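PDB 2VVF: major capsid protein P2 from Pseudoalteromonas phage pm2, which forms the outer protein shell of the virion as the major capsid protein, a homotrimer whose subunits are built from two jelly-roll domains. Local coordinates for residues I21-G26 and F104-V109; E50-L55 and G110-E115; Q27-I32 and A131-S136; L144-N149 and G262-N267. One frame throughout, in Å; residues are numbered along the deposited sequence.

How the contacts relate
Contacts 1, 2 and 3 belong to the N-terminal jelly roll, and contact 4 to the C-terminal one. Contact 1 lies centrally, its centre about 8 Å from those of contacts 2 and 3 and about 14 Å from that of contact 4. It shares the sheet of strands 18-23 and 114-120 with contact 2 and that of strands 28-37 and 106-107 with contact 3, so it spans the two sheets of the first barrel. Along the chain, contact 2 falls between the two halves of contact 3, and contact 4 opens only after all three have closed. Contact 4 touches contacts 1 and 2, placing these where the two barrels of the capsid subunit meet, beside calcium.

Contact 1: I21-G26 and F104-V109; sequences IKLPIG and FALGTV. With CA (calcium ion), chain G.
Thr108 reaches across to the loop at Ile25 and Gly26, and its side chain is the polar link between 21-26 and 104-109. Its CB stands 4.2 Å from Ile25 CA. One bond further out, OG1 accepts the backbone N-H of Gly26, with Gly26 N to Thr108 OG1 at 2.8 Å and an N-H...O angle of 155°. A chi1 of 68° sets this hydroxyl between Thr108's own backbone N and carbonyl carbon and aims it at the loop. The hydroxyl is also hydrogen-bonded to the carbonyl O of Gln27, so it clasps two successive residues of the loop, which should fix its rotation. The methyl CG2 lies beside the backbone N, anti to the carbonyl carbon, and packs on the Tyr29 ring. Apolar groups pack around this bond: Ile25 CG2 lies 3.4 Å from Thr108 O, and Val109 CG2 approaches Gly26 O at 3.5 Å. Deeper in, Leu23 CD1 and Leu106 CD2 face each other more loosely, 4.5 Å apart. Upstream of Leu106, Ala105 O binds calcium at 2.5 Å, with the carbonyl oxygens of Pro141 and Trp143 as further ligands. Leu106, centre of an inverse gamma turn, also touches Leu144 of strand 143-154. Strand 18-23 pairs with strand 114-120 and strand 106-107 with strand 28-37, so Leu23 and Leu106 meet between the two sheets of the N-terminal jelly roll.

Contact 2: E50-L55 and G110-E115; sequences ELDGRL and GLTTCE
Backbone hydrogen bonds carry the pairing of Glu50 with Glu115, an antiparallel hydrogen-bonded pair: Glu50 N reaches Glu115 O at 2.8 Å, and the return bond from Glu115 N to Glu50 O is nearly straight, 173° at the hydrogen. Asp52 N extends the pairing to Thr113 O at 2.7 Å. Around the intervening non-hydrogen-bonded pair, Leu51 with Cys114, CA-H...O contacts fill in, such as Cys114 CA to Glu50 O at 3.5 Å.

Side chain to backbone, Asp52 OD1 grips two successive amides. Thr112 N comes to its syn lone pair at 2.6 Å, while Thr113 N meets OD1 almost in line with the CG-OD1 bond at 3.0 Å. Two bonds on one oxygen hold the carboxylate against the loop at Thr112 and Thr113 and should favour its charged form. Its OD2 has a long, weak ion pair with Arg266.

The apolar contacts lie on the Leu51 and Cys114 face. With CG beside its backbone N (chi1 -58°), Leu51 brings CD2 onto Cys114 SG at 3.4 Å, and Leu51 CB meets Leu111 CD2 at 4.0 Å. The other face carries the carboxylates of Glu50 and Glu115, near each other but not touching; Lys117 lies by Glu50 as a long, weak ion pair.

A type I' turn from Leu51 to Arg54, with Gly53 at a backbone conformation suited to glycine, closes the hairpin of strands 44-51 and 54-59. Strand 114-120 sits between 44-51 and 18-23 in this four-stranded sheet, whose inner face meets Leu106 and, through Leu51, Leu144 and Trp264.

Contact 3: Q27-I32 and A131-S136; sequences QTYEVI and AIAQKS
Gln134 O is shared by two consecutive amides, Glu30 N at 3.0 Å and Val31 N by a weak bond at 3.4 Å. Glu30 and Val31 thus both face one residue, a classic beta bulge that shifts the register by one and lets strand 28-37 turn its corner at Glu30. Regular antiparallel pairing resumes on either side. Gln134 N returns to Val31 O with a nearly straight bond of 173°, and Thr28 and Ser136 exchange two backbone bonds, with Thr28 N to Ser136 O at 2.9 Å.

On the face of Tyr29 and Ala133, the phenol ring takes Ala133 CB at its edge, in plane, 3.8 Å from CE1. Lys135 runs alongside the ring in the same direction, its CD 4.0 Å from Tyr29 CE1. A bend at chi3 (46°) then carries its end to Gln27, where Lys135 NZ lies 3.4 Å from Gln27 CG. Tyr29 OH goes on to the carbonyl O of Pro24.

The face of Thr28, Val31, Gln134 and Ser136 mixes polar and apolar groups. Glu30 reaches it from the corner: Ser136 OG donates a weak bond to Glu30 OE2 at 3.2 Å, while Glu30 OE1 forms a salt bridge with Arg2. The extended Gln134 side chain lies beside Val31, and its amide is bonded to Asp33 and to Gln209 and Tyr210 of the second subunit, so this face belongs to the trimer interface.

Strand 128-136 lies between strands 3-6 and 28-37, and beyond the corner strand 28-37 pairs with strand 80-84, while Tyr29 and Ile32 pack on Leu23 of the facing sheet.

Contact 4: L144-N149 and G262-N267; sequences LTMRRN and GVWSRN
Leu144 N donates to Gly262 O at 3.1 Å with a fairly straight angle of 167°, although the donor lies 32° out of the carbonyl plane; this bond and the packing of Met146 and Trp264 around it make the firm part of the contact. Met146, its chain bent at chi2 (146°), brings its CE within 3.5 Å of the same Gly262 O. That methyl also lies at the edge of the Trp264 ring, near its plane, 4.1 Å from CD1. Leu144 and Trp264 run side by side in one direction, with Leu144 CD2 4.0 Å from Trp264 CB. Leu56 of the N-terminal jelly roll touches all three side chains.

The second bond of the Leu144 and Gly262 pair is weak, with Gly262 N 3.5 Å from Leu144 O. Past Trp264 the chain runs on as loop and is exposed at Arg266 and Asn267. Arg266 reaches the carbonyl O of Gly110.

In a jelly roll the first and last strands, B and I, are neighbours in one sheet, and the antiparallel pairing of 143-154 with 252-263 is consistent with this; Trp264 ties it to the neighbouring barrel of this double jelly-roll capsid fold.

Contact 1: I21-G26 and F104-V109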
# COMPACT_ATOMS: atom_id res chain seq x y z
N ILE A 21 -16.08 -20.65 -20.49
CA ILE A 21 -15.84 -19.27 -20.87
C ILE A 21 -14.70 -19.27 -21.89
O ILE A 21 -13.53 -19.24 -21.52
CB ILE A 21 -15.50 -18.38 -19.66
CG1 ILE A 21 -16.71 -18.28 -18.73
CG2 ILE A 21 -15.07 -16.99 -20.13
CD1 ILE A 21 -16.46 -17.42 -17.51
N LYS A 22 -15.06 -19.34 -23.16
CA LYS A 22 -14.07 -19.37 -24.23
C LYS A 22 -13.53 -17.97 -24.50
O LYS A 22 -14.28 -17.08 -24.92
CB LYS A 22 -14.65 -19.99 -25.49
CG LYS A 22 -15.35 -21.32 -25.25
CD LYS A 22 -15.58 -22.08 -26.54
CE LYS A 22 -15.99 -23.52 -26.27
NZ LYS A 22 -15.94 -24.35 -27.50
N LEU A 23 -12.25 -17.78 -24.25
CA LEU A 23 -11.61 -16.48 -24.44
C LEU A 23 -10.97 -16.35 -25.81
O LEU A 23 -10.24 -17.23 -26.26
CB LEU A 23 -10.58 -16.23 -23.34
CG LEU A 23 -11.09 -16.43 -21.91
CD1 LEU A 23 -9.93 -16.56 -20.94
CD2 LEU A 23 -12.01 -15.29 -21.50
N PRO A 24 -11.25 -15.22 -26.47
CA PRO A 24 -10.70 -14.94 -27.78
C PRO A 24 -9.19 -14.75 -27.71
O PRO A 24 -8.68 -14.02 -26.85
CB PRO A 24 -11.38 -13.63 -28.16
CG PRO A 24 -12.72 -13.72 -27.51
CD PRO A 24 -12.54 -14.55 -26.26
N ILE A 25 -8.47 -15.42 -28.60
CA ILE A 25 -7.01 -15.35 -28.63
C ILE A 25 -6.52 -14.10 -29.35
O ILE A 25 -7.15 -13.61 -30.29
CB ILE A 25 -6.40 -16.62 -29.25
CG1 ILE A 25 -6.46 -17.78 -28.25
CG2 ILE A 25 -4.97 -16.36 -29.70
CD1 ILE A 25 -7.86 -18.27 -27.97
N GLY A 26 -5.38 -13.57 -28.90
CA GLY A 26 -4.79 -12.39 -29.52
C GLY A 26 -4.20 -11.40 -28.52
O GLY A 26 -3.10 -10.89 -28.72
N PHE A 104 2.44 -11.70 -14.62
CA PHE A 104 1.59 -12.87 -14.39
C PHE A 104 0.33 -12.85 -15.26
O PHE A 104 -0.46 -13.79 -15.23
CB PHE A 104 1.21 -12.98 -12.92
CG PHE A 104 2.35 -13.38 -12.03
CD1 PHE A 104 2.60 -14.71 -11.77
CD2 PHE A 104 3.16 -12.42 -11.45
CE1 PHE A 104 3.65 -15.08 -10.95
CE2 PHE A 104 4.21 -12.79 -10.63
CZ PHE A 104 4.46 -14.12 -10.38
N ALA A 105 0.15 -11.78 -16.02
CA ALA A 105 -1.01 -11.64 -16.89
C ALA A 105 -1.13 -12.83 -17.84
O ALA A 105 -0.13 -13.42 -18.25
CB ALA A 105 -0.96 -10.33 -17.66
N LEU A 106 -2.37 -13.17 -18.20
CA LEU A 106 -2.62 -14.28 -19.10
C LEU A 106 -2.51 -13.90 -20.57
O LEU A 106 -3.51 -13.55 -21.21
CB LEU A 106 -3.99 -14.89 -18.83
CG LEU A 106 -4.43 -16.03 -19.75
CD1 LEU A 106 -3.38 -17.12 -19.80
CD2 LEU A 106 -5.77 -16.59 -19.31
N GLY A 107 -1.29 -13.97 -21.11
CA GLY A 107 -1.07 -13.68 -22.52
C GLY A 107 -1.63 -14.85 -23.32
O GLY A 107 -1.61 -15.99 -22.85
N THR A 108 -2.15 -14.57 -24.51
CA THR A 108 -2.74 -15.62 -25.34
C THR A 108 -2.05 -15.81 -26.69
O THR A 108 -2.41 -16.71 -27.45
CB THR A 108 -4.26 -15.42 -25.50
OG1 THR A 108 -4.50 -14.25 -26.29
CG2 THR A 108 -4.93 -15.27 -24.15
N VAL A 109 -1.07 -14.97 -26.98
CA VAL A 109 -0.35 -15.05 -28.25
C VAL A 109 0.28 -16.42 -28.47
O VAL A 109 1.03 -16.91 -27.63
CB VAL A 109 0.68 -13.92 -28.39
CG1 VAL A 109 1.66 -14.24 -29.50
CG2 VAL A 109 -0.02 -12.59 -28.65
CA CA G . 2.32 -14.04 -18.39

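Contact 2: E50-L55 and G110-E115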
# COMPACT_ATOMS: atom_id res chain seq x y z
N GLU A 50 -7.92 -23.72 -18.84
CA GLU A 50 -7.19 -24.51 -19.82
C GLU A 50 -6.59 -23.70 -20.97
O GLU A 50 -7.26 -22.88 -21.59
CB GLU A 50 -8.07 -25.63 -20.38
CG GLU A 50 -8.76 -26.45 -19.31
CD GLU A 50 -9.58 -27.58 -19.89
OE1 GLU A 50 -9.86 -27.54 -21.11
OE2 GLU A 50 -9.94 -28.51 -19.14
N LEU A 51 -5.32 -23.97 -21.25
CA LEU A 51 -4.61 -23.33 -22.34
C LEU A 51 -4.25 -24.40 -23.36
O LEU A 51 -3.43 -25.28 -23.08
CB LEU A 51 -3.33 -22.66 -21.82
CG LEU A 51 -3.46 -21.61 -20.72
CD1 LEU A 51 -2.22 -20.72 -20.69
CD2 LEU A 51 -4.72 -20.77 -20.91
N ASP A 52 -4.88 -24.35 -24.52
CA ASP A 52 -4.63 -25.33 -25.57
C ASP A 52 -5.08 -26.73 -25.14
O ASP A 52 -4.49 -27.73 -25.54
CB ASP A 52 -3.15 -25.35 -25.96
CG ASP A 52 -2.82 -24.32 -27.03
OD1 ASP A 52 -3.72 -23.54 -27.40
OD2 ASP A 52 -1.66 -24.29 -27.49
N GLY A 53 -6.13 -26.79 -24.33
CA GLY A 53 -6.68 -28.06 -23.87
C GLY A 53 -6.01 -28.59 -22.61
O GLY A 53 -6.50 -29.54 -21.99
N ARG A 54 -4.88 -28.00 -22.23
CA ARG A 54 -4.15 -28.43 -21.04
C ARG A 54 -4.56 -27.65 -19.80
O ARG A 54 -4.95 -26.49 -19.89
CB ARG A 54 -2.64 -28.32 -21.27
CG ARG A 54 -2.21 -28.63 -22.70
CD ARG A 54 -0.76 -28.25 -22.94
NE ARG A 54 0.14 -29.03 -22.10
CZ ARG A 54 0.49 -30.29 -22.34
NH1 ARG A 54 -0.00 -30.92 -23.39
NH2 ARG A 54 1.32 -30.92 -21.52
N LEU A 55 -4.44 -28.28 -18.64
CA LEU A 55 -4.83 -27.64 -17.38
C LEU A 55 -3.76 -26.70 -16.84
O LEU A 55 -2.59 -27.06 -16.73
CB LEU A 55 -5.18 -28.68 -16.32
CG LEU A 55 -5.40 -28.13 -14.91
CD1 LEU A 55 -6.79 -27.51 -14.79
CD2 LEU A 55 -5.19 -29.20 -13.86
N GLY A 110 -0.02 -17.03 -29.62
CA GLY A 110 0.52 -18.34 -29.97
C GLY A 110 -0.40 -19.47 -29.51
O GLY A 110 -0.18 -20.63 -29.84
N LEU A 111 -1.43 -19.11 -28.76
CA LEU A 111 -2.39 -20.08 -28.24
C LEU A 111 -3.43 -20.46 -29.29
O LEU A 111 -3.72 -19.68 -30.20
CB LEU A 111 -3.11 -19.51 -27.01
CG LEU A 111 -2.37 -19.63 -25.68
CD1 LEU A 111 -3.09 -19.25 -24.64
CD2 LEU A 111 -2.26 -20.91 -25.28
N THR A 112 -4.00 -21.65 -29.15
CA THR A 112 -5.03 -22.12 -30.06
C THR A 112 -6.38 -22.02 -29.36
O THR A 112 -7.41 -21.75 -29.98
CB THR A 112 -4.75 -23.55 -30.55
OG1 THR A 112 -3.51 -23.59 -31.25
CG2 THR A 112 -5.87 -24.02 -31.48
N THR A 113 -6.37 -22.23 -28.04
CA THR A 113 -7.57 -22.14 -27.24
C THR A 113 -7.29 -21.70 -25.80
O THR A 113 -6.32 -22.13 -25.19
CB THR A 113 -8.39 -23.45 -27.26
OG1 THR A 113 -7.69 -24.47 -26.55
CG2 THR A 113 -8.65 -23.89 -28.69
N CYS A 114 -8.16 -20.83 -25.29
CA CYS A 114 -8.07 -20.35 -23.91
C CYS A 114 -9.46 -20.49 -23.32
O CYS A 114 -10.40 -19.83 -23.76
CB CYS A 114 -7.60 -18.90 -23.87
SG CYS A 114 -6.76 -18.45 -22.33
N GLU A 115 -9.61 -21.38 -22.35
CA GLU A 115 -10.91 -21.66 -21.77
C GLU A 115 -10.95 -21.66 -20.25
O GLU A 115 -9.96 -21.97 -19.58
CB GLU A 115 -11.40 -23.02 -22.27
CG GLU A 115 -12.76 -22.99 -22.95
CD GLU A 115 -13.05 -24.28 -23.70
OE1 GLU A 115 -12.58 -24.41 -24.85
OE2 GLU A 115 -13.73 -25.16 -23.14

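Contact 3: Q27-I32 and A131-S136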
# COMPACT_ATOMS: atom_id res chain seq x y z
N GLN A 27 -4.94 -11.13 -27.45
CA GLN A 27 -4.49 -10.16 -26.44
C GLN A 27 -4.11 -10.78 -25.11
O GLN A 27 -3.98 -12.00 -24.99
CB GLN A 27 -5.54 -9.07 -26.24
CG GLN A 27 -6.22 -8.61 -27.52
CD GLN A 27 -5.61 -7.33 -28.07
OE1 GLN A 27 -4.40 -7.15 -28.06
NE2 GLN A 27 -6.46 -6.44 -28.56
N THR A 28 -3.92 -9.93 -24.11
CA THR A 28 -3.55 -10.36 -22.76
C THR A 28 -4.68 -10.10 -21.78
O THR A 28 -5.25 -9.01 -21.75
CB THR A 28 -2.26 -9.66 -22.30
OG1 THR A 28 -1.15 -10.10 -23.09
CG2 THR A 28 -1.99 -9.95 -20.83
N TYR A 29 -5.00 -11.11 -20.97
CA TYR A 29 -6.05 -10.98 -19.97
C TYR A 29 -5.43 -10.77 -18.59
O TYR A 29 -4.84 -11.69 -18.02
CB TYR A 29 -6.93 -12.23 -19.95
CG TYR A 29 -7.77 -12.42 -21.20
CD1 TYR A 29 -9.03 -11.85 -21.30
CD2 TYR A 29 -7.29 -13.15 -22.27
CE1 TYR A 29 -9.79 -12.01 -22.44
CE2 TYR A 29 -8.04 -13.32 -23.42
CZ TYR A 29 -9.30 -12.75 -23.50
OH TYR A 29 -10.05 -12.91 -24.64
N GLU A 30 -5.56 -9.56 -18.07
CA GLU A 30 -5.02 -9.24 -16.75
C GLU A 30 -5.98 -9.68 -15.65
O GLU A 30 -5.57 -10.26 -14.64
CB GLU A 30 -4.75 -7.74 -16.64
CG GLU A 30 -3.98 -7.17 -17.82
CD GLU A 30 -3.43 -5.79 -17.53
OE1 GLU A 30 -3.96 -5.11 -16.63
OE2 GLU A 30 -2.47 -5.37 -18.21
N VAL A 31 -7.27 -9.41 -15.86
CA VAL A 31 -8.30 -9.77 -14.91
C VAL A 31 -9.60 -10.13 -15.62
O VAL A 31 -9.94 -9.53 -16.64
CB VAL A 31 -8.55 -8.66 -13.87
CG1 VAL A 31 -9.49 -9.15 -12.78
CG2 VAL A 31 -7.24 -8.18 -13.26
N ILE A 32 -10.32 -11.10 -15.07
CA ILE A 32 -11.61 -11.51 -15.61
C ILE A 32 -12.65 -11.48 -14.50
O ILE A 32 -12.57 -12.25 -13.54
CB ILE A 32 -11.52 -12.90 -16.28
CG1 ILE A 32 -10.84 -12.79 -17.65
CG2 ILE A 32 -12.92 -13.50 -16.42
CD1 ILE A 32 -10.38 -14.11 -18.21
N ALA A 131 -19.42 -12.34 -17.96
CA ALA A 131 -18.02 -12.03 -17.70
C ALA A 131 -17.54 -10.76 -18.39
O ALA A 131 -17.97 -10.43 -19.50
CB ALA A 131 -17.13 -13.21 -18.08
N ILE A 132 -16.63 -10.06 -17.73
CA ILE A 132 -16.03 -8.84 -18.25
C ILE A 132 -14.52 -9.04 -18.24
O ILE A 132 -13.97 -9.63 -17.31
CB ILE A 132 -16.43 -7.61 -17.43
CG1 ILE A 132 -17.85 -7.16 -17.79
CG2 ILE A 132 -15.44 -6.47 -17.64
CD1 ILE A 132 -18.42 -6.10 -16.86
N ALA A 133 -13.84 -8.58 -19.29
CA ALA A 133 -12.40 -8.75 -19.38
C ALA A 133 -11.61 -7.44 -19.37
O ALA A 133 -11.91 -6.51 -20.11
CB ALA A 133 -12.04 -9.57 -20.61
N GLN A 134 -10.59 -7.39 -18.52
CA GLN A 134 -9.69 -6.25 -18.45
C GLN A 134 -8.44 -6.71 -19.19
O GLN A 134 -7.63 -7.46 -18.65
CB GLN A 134 -9.35 -5.91 -17.00
CG GLN A 134 -10.56 -5.67 -16.11
CD GLN A 134 -10.17 -5.26 -14.71
OE1 GLN A 134 -9.14 -4.61 -14.51
NE2 GLN A 134 -10.98 -5.64 -13.73
N LYS A 135 -8.33 -6.32 -20.46
CA LYS A 135 -7.22 -6.77 -21.29
C LYS A 135 -6.17 -5.71 -21.59
O LYS A 135 -6.36 -4.52 -21.33
CB LYS A 135 -7.75 -7.37 -22.59
CG LYS A 135 -9.10 -8.06 -22.46
CD LYS A 135 -9.72 -8.31 -23.83
CE LYS A 135 -8.71 -8.89 -24.80
NZ LYS A 135 -9.30 -9.12 -26.15
N SER A 136 -5.06 -6.17 -22.16
CA SER A 136 -3.96 -5.31 -22.55
C SER A 136 -3.30 -5.93 -23.77
O SER A 136 -3.71 -7.00 -24.23
CB SER A 136 -2.95 -5.17 -21.40
OG SER A 136 -2.24 -6.38 -21.19

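Contact 4: L144-N149 and G262-N267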
# COMPACT_ATOMS: atom_id res chain seq x y z
N LEU A 144 3.02 -17.78 -15.57
CA LEU A 144 1.64 -17.91 -15.10
C LEU A 144 1.59 -18.62 -13.75
O LEU A 144 2.49 -19.37 -13.39
CB LEU A 144 0.82 -18.72 -16.12
CG LEU A 144 -0.08 -17.97 -17.11
CD1 LEU A 144 0.42 -16.56 -17.35
CD2 LEU A 144 -0.17 -18.74 -18.42
N THR A 145 0.50 -18.39 -13.02
CA THR A 145 0.28 -19.05 -11.74
C THR A 145 -0.50 -20.33 -12.03
O THR A 145 -1.51 -20.30 -12.73
CB THR A 145 -0.51 -18.15 -10.76
OG1 THR A 145 0.28 -17.01 -10.41
CG2 THR A 145 -0.87 -18.92 -9.50
N MET A 146 -0.02 -21.46 -11.52
CA MET A 146 -0.68 -22.74 -11.76
C MET A 146 -1.15 -23.38 -10.46
O MET A 146 -0.40 -24.08 -9.79
CB MET A 146 0.25 -23.68 -12.53
CG MET A 146 0.54 -23.22 -13.95
SD MET A 146 2.20 -23.63 -14.49
CE MET A 146 2.41 -22.46 -15.85
N ARG A 147 -2.41 -23.14 -10.12
CA ARG A 147 -3.01 -23.67 -8.91
C ARG A 147 -3.34 -25.15 -9.08
O ARG A 147 -4.14 -25.53 -9.94
CB ARG A 147 -4.27 -22.88 -8.55
CG ARG A 147 -4.83 -23.16 -7.17
CD ARG A 147 -6.28 -22.70 -7.08
NE ARG A 147 -6.73 -22.54 -5.71
CZ ARG A 147 -7.42 -23.46 -5.04
NH1 ARG A 147 -7.73 -24.61 -5.62
NH2 ARG A 147 -7.79 -23.23 -3.79
N ARG A 148 -2.71 -26.00 -8.26
CA ARG A 148 -2.92 -27.44 -8.33
C ARG A 148 -3.58 -28.00 -7.07
O ARG A 148 -3.34 -27.52 -5.96
CB ARG A 148 -1.61 -28.17 -8.63
CG ARG A 148 -1.11 -27.99 -10.05
CD ARG A 148 -2.27 -27.95 -11.04
NE ARG A 148 -1.90 -27.25 -12.27
CZ ARG A 148 -1.14 -27.78 -13.23
NH1 ARG A 148 -0.68 -29.02 -13.10
NH2 ARG A 148 -0.85 -27.08 -14.31
N ASN A 149 -4.40 -29.03 -7.26
CA ASN A 149 -5.14 -29.65 -6.16
C ASN A 149 -4.57 -31.02 -5.80
O ASN A 149 -4.26 -31.83 -6.67
CB ASN A 149 -6.61 -29.81 -6.57
CG ASN A 149 -7.56 -29.49 -5.43
OD1 ASN A 149 -7.14 -29.10 -4.34
ND2 ASN A 149 -8.85 -29.65 -5.69
N GLY A 262 5.69 -20.66 -13.23
CA GLY A 262 6.67 -20.97 -14.26
C GLY A 262 6.19 -20.48 -15.62
O GLY A 262 5.04 -20.10 -15.78
N VAL A 263 7.09 -20.47 -16.59
CA VAL A 263 6.79 -20.07 -17.96
C VAL A 263 6.00 -21.20 -18.58
O VAL A 263 6.47 -22.35 -18.67
CB VAL A 263 8.09 -19.79 -18.78
CG1 VAL A 263 7.78 -19.50 -20.21
CG2 VAL A 263 8.93 -18.68 -18.13
N TRP A 264 4.77 -20.88 -18.97
CA TRP A 264 3.90 -21.87 -19.56
C TRP A 264 4.51 -22.50 -20.80
O TRP A 264 5.05 -21.81 -21.67
CB TRP A 264 2.54 -21.26 -19.89
CG TRP A 264 1.54 -22.28 -20.34
CD1 TRP A 264 0.76 -23.07 -19.55
CD2 TRP A 264 1.23 -22.64 -21.70
NE1 TRP A 264 -0.02 -23.90 -20.32
CE2 TRP A 264 0.24 -23.65 -21.65
CE3 TRP A 264 1.68 -22.19 -22.94
CZ2 TRP A 264 -0.29 -24.22 -22.79
CZ3 TRP A 264 1.14 -22.77 -24.08
CH2 TRP A 264 0.17 -23.77 -24.00
N SER A 265 4.40 -23.82 -20.88
CA SER A 265 4.92 -24.57 -22.02
C SER A 265 3.86 -25.52 -22.54
O SER A 265 3.14 -26.15 -21.77
CB SER A 265 6.18 -25.34 -21.62
OG SER A 265 6.64 -26.14 -22.70
N ARG A 266 3.76 -25.60 -23.87
CA ARG A 266 2.78 -26.46 -24.53
C ARG A 266 2.90 -27.91 -24.10
O ARG A 266 1.95 -28.68 -24.20
CB ARG A 266 2.94 -26.36 -26.05
CG ARG A 266 2.52 -25.03 -26.64
CD ARG A 266 2.49 -25.09 -28.16
NE ARG A 266 2.05 -23.83 -28.76
CZ ARG A 266 2.76 -23.12 -29.63
NH1 ARG A 266 2.28 -21.99 -30.12
NH2 ARG A 266 3.96 -23.55 -30.01
N ASN A 267 4.09 -28.30 -23.64
CA ASN A 267 4.32 -29.67 -23.20
C ASN A 267 4.89 -29.69 -21.79
O ASN A 267 5.65 -30.59 -21.42
CB ASN A 267 5.28 -30.38 -24.16
CG ASN A 267 5.10 -29.94 -25.60
OD1 ASN A 267 4.88 -28.76 -25.88
ND2 ASN A 267 5.19 -30.89 -26.52